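Extracellular solute-binding protein (Conexibacter woesei, PDB 4P98) probably binds a small solute outside the cell membrane and delivers it to an ABC transporter, as a lipoprotein of the BMP (PnrA-like) family. Local coordinates at residues P66-F71 with E88-V93; D77-H82 with P98-S103. One frame throughout, in Å; residues are numbered along the deposited sequence.

Contact 1 (P66-F71 with E88-V93)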
ATOM      1  N   PRO A  66       8.890   2.645  24.068  1.00 23.64           N
ATOM      2  CA  PRO A  66       9.956   3.545  24.548  1.00 22.42           C
ATOM      3  C   PRO A  66      10.545   4.485  23.478  1.00 20.52           C
ATOM      4  O   PRO A  66      10.940   5.602  23.802  1.00 24.52           O
ATOM      5  CB  PRO A  66      11.037   2.597  25.091  1.00 24.51           C
ATOM      6  CG  PRO A  66      10.524   1.212  24.957  1.00 26.44           C
ATOM      7  CD  PRO A  66       9.170   1.221  24.313  1.00 25.32           C
ATOM      8  N   VAL A  67      10.595   4.049  22.220  1.00 21.87           N
ATOM      9  CA  VAL A  67      11.111   4.882  21.133  1.00 20.84           C
ATOM     10  C   VAL A  67      10.158   6.055  20.901  1.00 21.19           C
ATOM     11  O   VAL A  67      10.587   7.204  20.769  1.00 17.78           O
ATOM     12  CB  VAL A  67      11.274   4.071  19.826  1.00 22.84           C
ATOM     13  CG1 VAL A  67      11.604   4.976  18.648  1.00 23.36           C
ATOM     14  CG2 VAL A  67      12.349   3.007  19.983  1.00 25.71           C
ATOM     15  N   ILE A  68       8.862   5.756  20.853  1.00 19.85           N
ATOM     16  CA  ILE A  68       7.835   6.787  20.720  1.00 17.49           C
ATOM     17  C   ILE A  68       7.937   7.778  21.894  1.00 17.61           C
ATOM     18  O   ILE A  68       7.951   8.994  21.699  1.00 18.90           O
ATOM     19  CB  ILE A  68       6.421   6.146  20.636  1.00 16.14           C
ATOM     20  CG1 ILE A  68       6.278   5.370  19.331  1.00 16.12           C
ATOM     21  CG2 ILE A  68       5.333   7.206  20.745  1.00 15.30           C
ATOM     22  CD1 ILE A  68       5.158   4.353  19.345  1.00 16.57           C
ATOM     23  N   ARG A  69       8.038   7.258  23.113  1.00 18.96           N
ATOM     24  CA  ARG A  69       8.142   8.103  24.301  1.00 19.77           C
ATOM     25  C   ARG A  69       9.349   9.039  24.211  1.00 18.95           C
ATOM     26  O   ARG A  69       9.251  10.221  24.541  1.00 17.75           O
ATOM     27  CB  ARG A  69       8.230   7.253  25.575  1.00 21.56           C
ATOM     28  CG  ARG A  69       8.303   8.082  26.853  1.00 23.61           C
ATOM     29  CD  ARG A  69       8.210   7.244  28.122  1.00 23.48           C
ATOM     30  NE  ARG A  69       6.913   6.584  28.218  1.00 22.23           N
ATOM     31  CZ  ARG A  69       6.685   5.296  27.988  1.00 23.17           C
ATOM     32  NH1 ARG A  69       7.678   4.461  27.678  1.00 24.40           N
ATOM     33  NH2 ARG A  69       5.444   4.835  28.089  1.00 21.59           N
ATOM     34  N   GLN A  70      10.474   8.498  23.759  1.00 19.06           N
ATOM     35  CA  GLN A  70      11.718   9.255  23.659  1.00 22.41           C
ATOM     36  C   GLN A  70      11.603  10.416  22.675  1.00 22.26           C
ATOM     37  O   GLN A  70      12.088  11.508  22.950  1.00 22.64           O
ATOM     38  CB  GLN A  70      12.869   8.316  23.258  1.00 27.39           C
ATOM     39  CG  GLN A  70      14.189   9.008  23.004  1.00 34.65           C
ATOM     40  CD  GLN A  70      15.320   8.033  22.728  1.00 46.05           C
ATOM     41  OE1 GLN A  70      15.099   6.893  22.287  1.00 53.17           O
ATOM     42  NE2 GLN A  70      16.539   8.475  22.982  1.00 47.97           N
ATOM     43  N   PHE A  71      10.954  10.202  21.533  1.00 21.06           N
ATOM     44  CA  PHE A  71      10.739  11.298  20.592  1.00 20.88           C
ATOM     45  C   PHE A  71       9.842  12.380  21.185  1.00 20.67           C
ATOM     46  O   PHE A  71      10.112  13.572  21.033  1.00 21.67           O
ATOM     47  CB  PHE A  71      10.151  10.799  19.265  1.00 19.93           C
ATOM     48  CG  PHE A  71      11.166  10.183  18.344  1.00 21.53           C
ATOM     49  CD1 PHE A  71      12.257  10.922  17.896  1.00 23.65           C
ATOM     50  CD2 PHE A  71      11.024   8.881  17.899  1.00 20.38           C
ATOM     51  CE1 PHE A  71      13.183  10.369  17.022  1.00 23.67           C
ATOM     52  CE2 PHE A  71      11.950   8.319  17.036  1.00 21.93           C
ATOM     53  CZ  PHE A  71      13.036   9.059  16.600  1.00 22.71           C
ATOM     54  N   GLU A  88      -1.223   0.714  18.924  1.00 16.99           N
ATOM     55  CA  GLU A  88      -1.490   0.700  20.352  1.00 19.19           C
ATOM     56  C   GLU A  88      -0.424   1.472  21.155  1.00 15.73           C
ATOM     57  O   GLU A  88      -0.771   2.289  22.004  1.00 15.91           O
ATOM     58  CB  GLU A  88      -1.703  -0.741  20.851  1.00 23.94           C
ATOM     59  CG  GLU A  88      -2.428  -0.833  22.175  1.00 30.68           C
ATOM     60  CD  GLU A  88      -3.686   0.014  22.223  1.00 37.25           C
ATOM     61  OE1 GLU A  88      -4.553  -0.149  21.329  1.00 41.58           O
ATOM     62  OE2 GLU A  88      -3.787   0.855  23.149  1.00 44.11           O
ATOM     63  N   PRO A  89       0.871   1.258  20.870  1.00 16.11           N
ATOM     64  CA  PRO A  89       1.903   2.077  21.529  1.00 16.39           C
ATOM     65  C   PRO A  89       1.713   3.575  21.303  1.00 15.29           C
ATOM     66  O   PRO A  89       1.858   4.364  22.243  1.00 16.19           O
ATOM     67  CB  PRO A  89       3.201   1.612  20.879  1.00 18.08           C
ATOM     68  CG  PRO A  89       2.919   0.270  20.334  1.00 18.71           C
ATOM     69  CD  PRO A  89       1.448   0.098  20.166  1.00 17.12           C
ATOM     70  N   ILE A  90       1.384   3.970  20.072  1.00 13.29           N
ATOM     71  CA  ILE A  90       1.087   5.372  19.810  1.00 13.00           C
ATOM     72  C   ILE A  90      -0.029   5.867  20.724  1.00 12.18           C
ATOM     73  O   ILE A  90       0.114   6.900  21.365  1.00 13.24           O
ATOM     74  CB  ILE A  90       0.685   5.641  18.349  1.00 12.71           C
ATOM     75  CG1 ILE A  90       1.884   5.493  17.417  1.00 13.04           C
ATOM     76  CG2 ILE A  90       0.061   7.036  18.214  1.00 12.94           C
ATOM     77  CD1 ILE A  90       2.854   6.659  17.468  1.00 13.59           C
ATOM     78  N   LEU A  91      -1.130   5.126  20.805  1.00 11.54           N
ATOM     79  CA  LEU A  91      -2.272   5.596  21.590  1.00 14.04           C
ATOM     80  C   LEU A  91      -1.950   5.709  23.083  1.00 14.97           C
ATOM     81  O   LEU A  91      -2.430   6.613  23.745  1.00 15.33           O
ATOM     82  CB  LEU A  91      -3.490   4.699  21.391  1.00 15.26           C
ATOM     83  CG  LEU A  91      -4.007   4.601  19.955  1.00 16.26           C
ATOM     84  CD1 LEU A  91      -5.081   3.543  19.883  1.00 18.79           C
ATOM     85  CD2 LEU A  91      -4.559   5.933  19.499  1.00 18.21           C
ATOM     86  N   ARG A  92      -1.131   4.795  23.599  1.00 16.25           N
ATOM     87  CA  ARG A  92      -0.761   4.809  25.016  1.00 16.77           C
ATOM     88  C   ARG A  92       0.127   6.001  25.374  1.00 16.02           C
ATOM     89  O   ARG A  92      -0.121   6.698  26.365  1.00 16.50           O
ATOM     90  CB  ARG A  92      -0.056   3.503  25.396  1.00 17.96           C
ATOM     91  CG  ARG A  92      -0.903   2.246  25.227  1.00 19.23           C
ATOM     92  CD  ARG A  92      -0.156   1.054  25.792  1.00 20.52           C
ATOM     93  NE  ARG A  92      -0.069   1.218  27.232  1.00 20.30           N
ATOM     94  CZ  ARG A  92      -1.012   0.848  28.088  1.00 20.25           C
ATOM     95  NH1 ARG A  92      -2.110   0.229  27.662  1.00 20.81           N
ATOM     96  NH2 ARG A  92      -0.848   1.081  29.380  1.00 21.20           N
ATOM     97  N   VAL A  93       1.148   6.242  24.556  1.00 14.44           N
ATOM     98  CA  VAL A  93       2.094   7.318  24.820  1.00 15.26           C
ATOM     99  C   VAL A  93       1.428   8.676  24.610  1.00 15.23           C
ATOM    100  O   VAL A  93       1.707   9.613  25.347  1.00 16.32           O
ATOM    101  CB  VAL A  93       3.386   7.164  23.990  1.00 16.31           C
ATOM    102  CG1 VAL A  93       4.349   8.315  24.241  1.00 17.91           C
ATOM    103  CG2 VAL A  93       4.065   5.850  24.348  1.00 17.93           C
TER

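Contact 2 (D77-H82 with P98-S103)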
ATOM      1  N   ASP A  77       7.435  17.429  17.396  1.00 19.51           N
ATOM      2  CA  ASP A  77       6.095  18.007  17.227  1.00 19.28           C
ATOM      3  C   ASP A  77       5.057  16.955  16.837  1.00 17.30           C
ATOM      4  O   ASP A  77       3.909  17.019  17.248  1.00 17.30           O
ATOM      5  CB  ASP A  77       6.153  19.064  16.140  1.00 20.65           C
ATOM      6  CG  ASP A  77       7.039  20.221  16.522  1.00 20.92           C
ATOM      7  OD1 ASP A  77       6.643  20.977  17.411  1.00 23.19           O
ATOM      8  OD2 ASP A  77       8.128  20.357  15.958  1.00 21.59           O
ATOM      9  N   LEU A  78       5.499  15.995  16.043  1.00 16.09           N
ATOM     10  CA  LEU A  78       4.636  14.984  15.457  1.00 15.19           C
ATOM     11  C   LEU A  78       5.322  13.633  15.467  1.00 15.48           C
ATOM     12  O   LEU A  78       6.427  13.487  14.920  1.00 15.91           O
ATOM     13  CB  LEU A  78       4.331  15.361  14.012  1.00 15.17           C
ATOM     14  CG  LEU A  78       3.460  14.392  13.212  1.00 15.07           C
ATOM     15  CD1 LEU A  78       2.098  14.201  13.846  1.00 16.20           C
ATOM     16  CD2 LEU A  78       3.325  14.890  11.791  1.00 15.59           C
ATOM     17  N   VAL A  79       4.656  12.647  16.060  1.00 14.47           N
ATOM     18  CA  VAL A  79       5.145  11.276  16.098  1.00 14.53           C
ATOM     19  C   VAL A  79       4.149  10.361  15.381  1.00 13.68           C
ATOM     20  O   VAL A  79       2.996  10.199  15.800  1.00 13.20           O
ATOM     21  CB  VAL A  79       5.393  10.791  17.535  1.00 15.25           C
ATOM     22  CG1 VAL A  79       6.063   9.420  17.527  1.00 15.97           C
ATOM     23  CG2 VAL A  79       6.248  11.795  18.283  1.00 15.34           C
ATOM     24  N   VAL A  80       4.617   9.766  14.297  1.00 12.98           N
ATOM     25  CA  VAL A  80       3.791   8.985  13.395  1.00 13.60           C
ATOM     26  C   VAL A  80       4.116   7.495  13.520  1.00 14.28           C
ATOM     27  O   VAL A  80       5.242   7.076  13.243  1.00 17.07           O
ATOM     28  CB  VAL A  80       4.055   9.433  11.950  1.00 14.56           C
ATOM     29  CG1 VAL A  80       3.255   8.596  10.966  1.00 14.30           C
ATOM     30  CG2 VAL A  80       3.758  10.922  11.777  1.00 16.48           C
ATOM     31  N   GLY A  81       3.129   6.699  13.924  1.00 13.72           N
ATOM     32  CA  GLY A  81       3.257   5.251  13.931  1.00 13.34           C
ATOM     33  C   GLY A  81       2.685   4.684  12.661  1.00 13.23           C
ATOM     34  O   GLY A  81       1.466   4.800  12.401  1.00 12.88           O
ATOM     35  N   HIS A  82       3.554   4.077  11.860  1.00 12.16           N
ATOM     36  CA  HIS A  82       3.159   3.560  10.562  1.00 13.62           C
ATOM     37  C   HIS A  82       2.923   2.055  10.611  1.00 14.51           C
ATOM     38  O   HIS A  82       3.875   1.265  10.672  1.00 14.81           O
ATOM     39  CB  HIS A  82       4.195   3.911   9.504  1.00 13.01           C
ATOM     40  CG  HIS A  82       3.803   3.489   8.134  1.00 12.84           C
ATOM     41  ND1 HIS A  82       2.698   4.005   7.491  1.00 12.24           N
ATOM     42  CD2 HIS A  82       4.361   2.606   7.280  1.00 13.27           C
ATOM     43  CE1 HIS A  82       2.597   3.454   6.298  1.00 12.95           C
ATOM     44  NE2 HIS A  82       3.592   2.599   6.148  1.00 13.31           N
ATOM     45  N   PRO A  98       0.056  15.416  26.177  1.00 22.70           N
ATOM     46  CA  PRO A  98      -1.135  16.055  25.599  1.00 23.93           C
ATOM     47  C   PRO A  98      -0.841  17.128  24.552  1.00 22.17           C
ATOM     48  O   PRO A  98      -1.675  17.365  23.690  1.00 25.64           O
ATOM     49  CB  PRO A  98      -1.841  16.690  26.806  1.00 26.47           C
ATOM     50  CG  PRO A  98      -1.190  16.130  28.022  1.00 27.82           C
ATOM     51  CD  PRO A  98       0.155  15.609  27.636  1.00 25.13           C
ATOM     52  N   ASP A  99       0.315  17.780  24.638  1.00 21.37           N
ATOM     53  CA  ASP A  99       0.683  18.836  23.689  1.00 23.30           C
ATOM     54  C   ASP A  99       1.531  18.345  22.510  1.00 20.64           C
ATOM     55  O   ASP A  99       1.890  19.136  21.648  1.00 23.57           O
ATOM     56  CB  ASP A  99       1.412  19.978  24.416  1.00 26.40           C
ATOM     57  CG  ASP A  99       0.507  20.736  25.369  1.00 31.20           C
ATOM     58  OD1 ASP A  99      -0.720  20.774  25.142  1.00 35.40           O
ATOM     59  OD2 ASP A  99       1.024  21.303  26.349  1.00 37.17           O
ATOM     60  N   VAL A 100       1.859  17.055  22.478  1.00 18.67           N
ATOM     61  CA  VAL A 100       2.548  16.456  21.334  1.00 16.88           C
ATOM     62  C   VAL A 100       1.483  15.821  20.442  1.00 16.55           C
ATOM     63  O   VAL A 100       0.438  15.377  20.922  1.00 16.31           O
ATOM     64  CB  VAL A 100       3.601  15.433  21.796  1.00 17.38           C
ATOM     65  CG1 VAL A 100       4.338  14.813  20.617  1.00 17.33           C
ATOM     66  CG2 VAL A 100       4.607  16.121  22.724  1.00 17.72           C
ATOM     67  N   HIS A 101       1.747  15.795  19.142  1.00 16.09           N
ATOM     68  CA  HIS A 101       0.784  15.324  18.157  1.00 15.75           C
ATOM     69  C   HIS A 101       1.209  13.959  17.622  1.00 14.34           C
ATOM     70  O   HIS A 101       2.390  13.732  17.363  1.00 15.56           O
ATOM     71  CB  HIS A 101       0.664  16.367  17.041  1.00 16.24           C
ATOM     72  CG  HIS A 101       0.453  17.758  17.556  1.00 16.28           C
ATOM     73  ND1 HIS A 101       1.467  18.688  17.633  1.00 18.17           N
ATOM     74  CD2 HIS A 101      -0.638  18.348  18.093  1.00 18.52           C
ATOM     75  CE1 HIS A 101       0.995  19.809  18.156  1.00 18.26           C
ATOM     76  NE2 HIS A 101      -0.278  19.627  18.446  1.00 18.69           N
ATOM     77  N   PHE A 102       0.246  13.050  17.485  1.00 13.30           N
ATOM     78  CA  PHE A 102       0.519  11.669  17.098  1.00 12.93           C
ATOM     79  C   PHE A 102      -0.379  11.198  15.964  1.00 12.80           C
ATOM     80  O   PHE A 102      -1.506  11.679  15.819  1.00 12.33           O
ATOM     81  CB  PHE A 102       0.309  10.740  18.293  1.00 12.78           C
ATOM     82  CG  PHE A 102       1.208  11.040  19.467  1.00 12.99           C
ATOM     83  CD1 PHE A 102       0.878  12.021  20.389  1.00 13.26           C
ATOM     84  CD2 PHE A 102       2.380  10.319  19.655  1.00 14.58           C
ATOM     85  CE1 PHE A 102       1.711  12.300  21.465  1.00 14.27           C
ATOM     86  CE2 PHE A 102       3.213  10.583  20.736  1.00 15.01           C
ATOM     87  CZ  PHE A 102       2.880  11.568  21.634  1.00 14.67           C
ATOM     88  N   SER A 103       0.125  10.243  15.186  1.00 11.86           N
ATOM     89  CA  SER A 103      -0.656   9.580  14.143  1.00 11.79           C
ATOM     90  C   SER A 103      -0.563   8.077  14.297  1.00 12.18           C
ATOM     91  O   SER A 103       0.505   7.538  14.607  1.00 13.37           O
ATOM     92  CB  SER A 103      -0.160   9.988  12.766  1.00 11.30           C
ATOM     93  OG  SER A 103      -0.687   9.160  11.746  1.00 11.93           O
TER
HETATM   94  O   HOH W   1       0.386   6.815  10.831  1.00 13.31           O

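Contact 1 (P66-F71 with E88-V93)
Ile68 reaches across from helix 61-73 to Pro89, Ile90 and Val93 of helix 84-94, two neighbouring helices on one face of the parallel sheet in an alpha/beta domain of the periplasmic-binding-protein type. The short segments run 9.5 Å apart at closest approach, and their directions differ by 42°. Ile68 sets its CB toward the other helix and divides there into two branches. With CG1 beside the backbone N (chi1 -68°), CG2 falls anti to that N and leads to Val93, whose CB lies 3.8 Å from it with both methyls close by. The other branch goes through CG1, which skirts Ile90 CD1, and ends in CD1. That methyl is wedged between the ring of Pro89, 3.7 Å from its CB, and the tip of Ile90, 3.8 Å from its CD1; the Ile68 and Ile90 side chains cross at about a right angle. Ile24 and Phe102 of the sheet also touch Ile68, which therefore packs against the strands as well as the neighbouring helix. Toward the outer side, Arg69 bends at chi3 and brings its guanidinium back over Val93. Arg69 NH2 is held by salt bridges to Glu65 of its own helix and to Glu96, just past the end of helix 84-94. Val93 uses both methyls on Arg69: CG1 packs 3.8 Å from Arg69 CA, while CG2 lies over one guanidinium face, 4.1 Å from NH2.

Contact 2 (D77-H82 with P98-S103)
His101 turns CG anti to its own carbonyl carbon (chi1 -49°), which folds the imidazole back beside its backbone N and lets ND1 and N reach the same acceptor, Asp77 O. His101 ND1 lies 3.0 Å from Asp77 O, in a bond bent at the hydrogen (141°); the backbone N arrives from the opposite face of the carbonyl plane. Two donors thus grip one oxygen where the strands begin to pair. Phe102 holds CG beside its backbone N (chi1 -61°), which runs its side chain side by side with that of Val79, ring oblique to it, CD2 3.7 Å from Val79 CB, on the face covered by Ile68 of helix 61-73. The backbones pair in parallel register: Val79 N to His101 O, Ser103 N to Val79 O, and Gly81 N to Ser103 O. Val79 N lies 2.8 Å from His101 O, in that residue's carbonyl plane. On the other face, Val80 packs against Ser103, whose OG also bonds to Tyr255 of helix 249-261. A water gives a hydrogen bond to Gly81 O and is 2.7 Å from Ser103 OG, bridging the strands. Strands 78-82 and 101-105, joined through helix 84-94, form the beta-alpha-beta crossover from which Rossmann-like sheets of periplasmic binding proteins are built.

The segments of contacts 1 and 2 alternate along the chain: helix 61-73 leads into strand 78-82, helix 84-94 follows, and strand 101-105 closes the crossover. Contact 1 belongs to the helix layer packed on the strand pair of contact 2, their centres about 9 Å apart. Ile90 joins the layers, its CD1 resting 3.6 Å from Gly81 N and its CG2 3.7 Å from Phe102 CB. It therefore covers the backbone where the two strands are bonded, while Ile68 touches both Val79 and Phe102 next to it. On the other side of the sheet, helix 249-261 covers Leu78, Val80 and His101, giving a sheet sandwiched between helices.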